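Local coordinates for biotin protein ligase-like protein of unknown function (Silicibacter sp., PDB 3BFM) that is of unknown function but resembles biotin protein ligases and belongs to the biotin/lipoate A/B protein ligase family, at residues A[158-161]-A[162-165]. Numbering follows the deposited sequence.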
loop_
_atom_site.group_PDB
_atom_site.type_symbol
_atom_site.label_atom_id
_atom_site.label_comp_id
_atom_site.label_asym_id
_atom_site.label_seq_id
_atom_site.Cartn_x
_atom_site.Cartn_y
_atom_site.Cartn_z
ATOM N N ARG A 158 14.518 7.910 -10.763
ATOM C CA ARG A 158 13.208 7.968 -11.430
ATOM C C ARG A 158 12.752 6.599 -11.892
ATOM O O ARG A 158 11.578 6.282 -11.835
ATOM C CB ARG A 158 13.244 8.920 -12.621
ATOM C CG ARG A 158 13.649 10.371 -12.281
ATOM C CD ARG A 158 12.633 11.106 -11.423
ATOM N NE ARG A 158 12.736 10.836 -9.995
ATOM C CZ ARG A 158 13.649 11.359 -9.176
ATOM N NH1 ARG A 158 14.611 12.153 -9.638
ATOM N NH2 ARG A 158 13.622 11.044 -7.891
ATOM N N LEU A 159 13.690 5.799 -12.385
ATOM C CA LEU A 159 13.412 4.398 -12.781
ATOM C C LEU A 159 12.936 3.519 -11.596
ATOM O O LEU A 159 11.976 2.746 -11.697
ATOM C CB LEU A 159 14.620 3.804 -13.480
ATOM C CG LEU A 159 14.436 2.366 -14.006
ATOM C CD1 LEU A 159 13.295 2.211 -15.016
ATOM C CD2 LEU A 159 15.741 1.804 -14.625
ATOM N N LEU A 160 13.630 3.646 -10.469
ATOM C CA LEU A 160 13.203 3.011 -9.228
ATOM C C LEU A 160 11.792 3.376 -8.810
ATOM O O LEU A 160 10.988 2.498 -8.502
ATOM C CB LEU A 160 14.202 3.329 -8.126
ATOM C CG LEU A 160 13.889 2.833 -6.726
ATOM C CD1 LEU A 160 13.733 1.292 -6.684
ATOM C CD2 LEU A 160 15.025 3.307 -5.803
ATOM N N GLU A 161 11.488 4.683 -8.783
ATOM C CA GLU A 161 10.163 5.159 -8.449
ATOM C C GLU A 161 9.131 4.585 -9.386
ATOM O O GLU A 161 8.055 4.167 -8.968
ATOM C CB GLU A 161 10.116 6.690 -8.583
ATOM C CG GLU A 161 10.883 7.398 -7.518
ATOM C CD GLU A 161 11.008 8.901 -7.762
ATOM O OE1 GLU A 161 10.745 9.366 -8.901
ATOM O OE2 GLU A 161 11.333 9.615 -6.784
ATOM N N SER A 162 9.475 4.572 -10.667
ATOM C CA SER A 162 8.561 4.104 -11.699
ATOM C C SER A 162 8.323 2.596 -11.601
ATOM O O SER A 162 7.210 2.123 -11.800
ATOM C CB SER A 162 9.093 4.483 -13.065
ATOM O OG SER A 162 8.094 4.288 -14.027
ATOM N N TRP A 163 9.373 1.846 -11.279
ATOM C CA TRP A 163 9.227 0.397 -11.126
ATOM C C TRP A 163 8.206 0.149 -9.994
ATOM O O TRP A 163 7.208 -0.579 -10.142
ATOM C CB TRP A 163 10.549 -0.263 -10.840
ATOM C CG TRP A 163 10.454 -1.763 -10.680
ATOM C CD1 TRP A 163 9.929 -2.661 -11.587
ATOM C CD2 TRP A 163 10.938 -2.534 -9.584
ATOM N NE1 TRP A 163 10.051 -3.925 -11.103
ATOM C CE2 TRP A 163 10.664 -3.887 -9.875
ATOM C CE3 TRP A 163 11.555 -2.208 -8.374
ATOM C CZ2 TRP A 163 10.975 -4.924 -8.988
ATOM C CZ3 TRP A 163 11.866 -3.235 -7.475
ATOM C CH2 TRP A 163 11.595 -4.576 -7.797
ATOM N N ALA A 164 8.459 0.780 -8.853
ATOM C CA ALA A 164 7.551 0.627 -7.714
ATOM C C ALA A 164 6.094 0.933 -8.069
ATOM O O ALA A 164 5.186 0.142 -7.732
ATOM C CB ALA A 164 8.017 1.453 -6.518
ATOM N N ARG A 165 5.865 2.052 -8.742
ATOM C CA ARG A 165 4.530 2.454 -9.145
ATOM C C ARG A 165 3.895 1.474 -10.114
ATOM O O ARG A 165 2.734 1.056 -9.924
ATOM C CB ARG A 165 4.506 3.835 -9.804
ATOM C CG ARG A 165 4.354 4.978 -8.877
ATOM C CD ARG A 165 3.913 6.244 -9.611
ATOM N NE ARG A 165 4.688 6.488 -10.839
ATOM C CZ ARG A 165 5.913 7.029 -10.897
ATOM N NH1 ARG A 165 6.572 7.392 -9.795
ATOM N NH2 ARG A 165 6.495 7.197 -12.080
HETATM O O HOH W 1 9.745 8.278 -12.046
HETATM O O HOH W 2 6.824 6.102 -6.946
#
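A bend at chi3 (-46°) folds R165 back along the helix, carrying NH1 to 3.8 Å from CB of E161 while the carbonyl O of E161 lies over one guanidinium face. E161 sets CG anti to its carbonyl carbon (chi1 -71°) and then runs out extended, which delivers the carboxylate to R158. That arginine forms a two-pronged, side-on salt bridge with it, NE donating to OE1 at 2.7 Å and NH2 to OE2 at 2.9 Å. Both bonds are nearly straight and lie close to the guanidinium plane, yet they meet the carboxylate from about 50° above its own plane. OE2 also accepts from T7 N, so a long acid suits this place, tying down the N-terminal segment. These groups lie along two successive turns of helix 156-175, whose i to i+4 backbone bonds include R165 N to E161 O at 3.1 Å. Here branched L159 lies against L79 and L82 of helix 67-82, and small S162 meets A78. L160 CD1 comes to the edge of the W163 ring, 4.5 Å from CE3, both apolar groups resting on A51 of strand 48-55 in the mixed sheet; C71 O satisfies the buried indole NE1. One water donates to R158 O and weakly links E161 OE1 with R165 NH2.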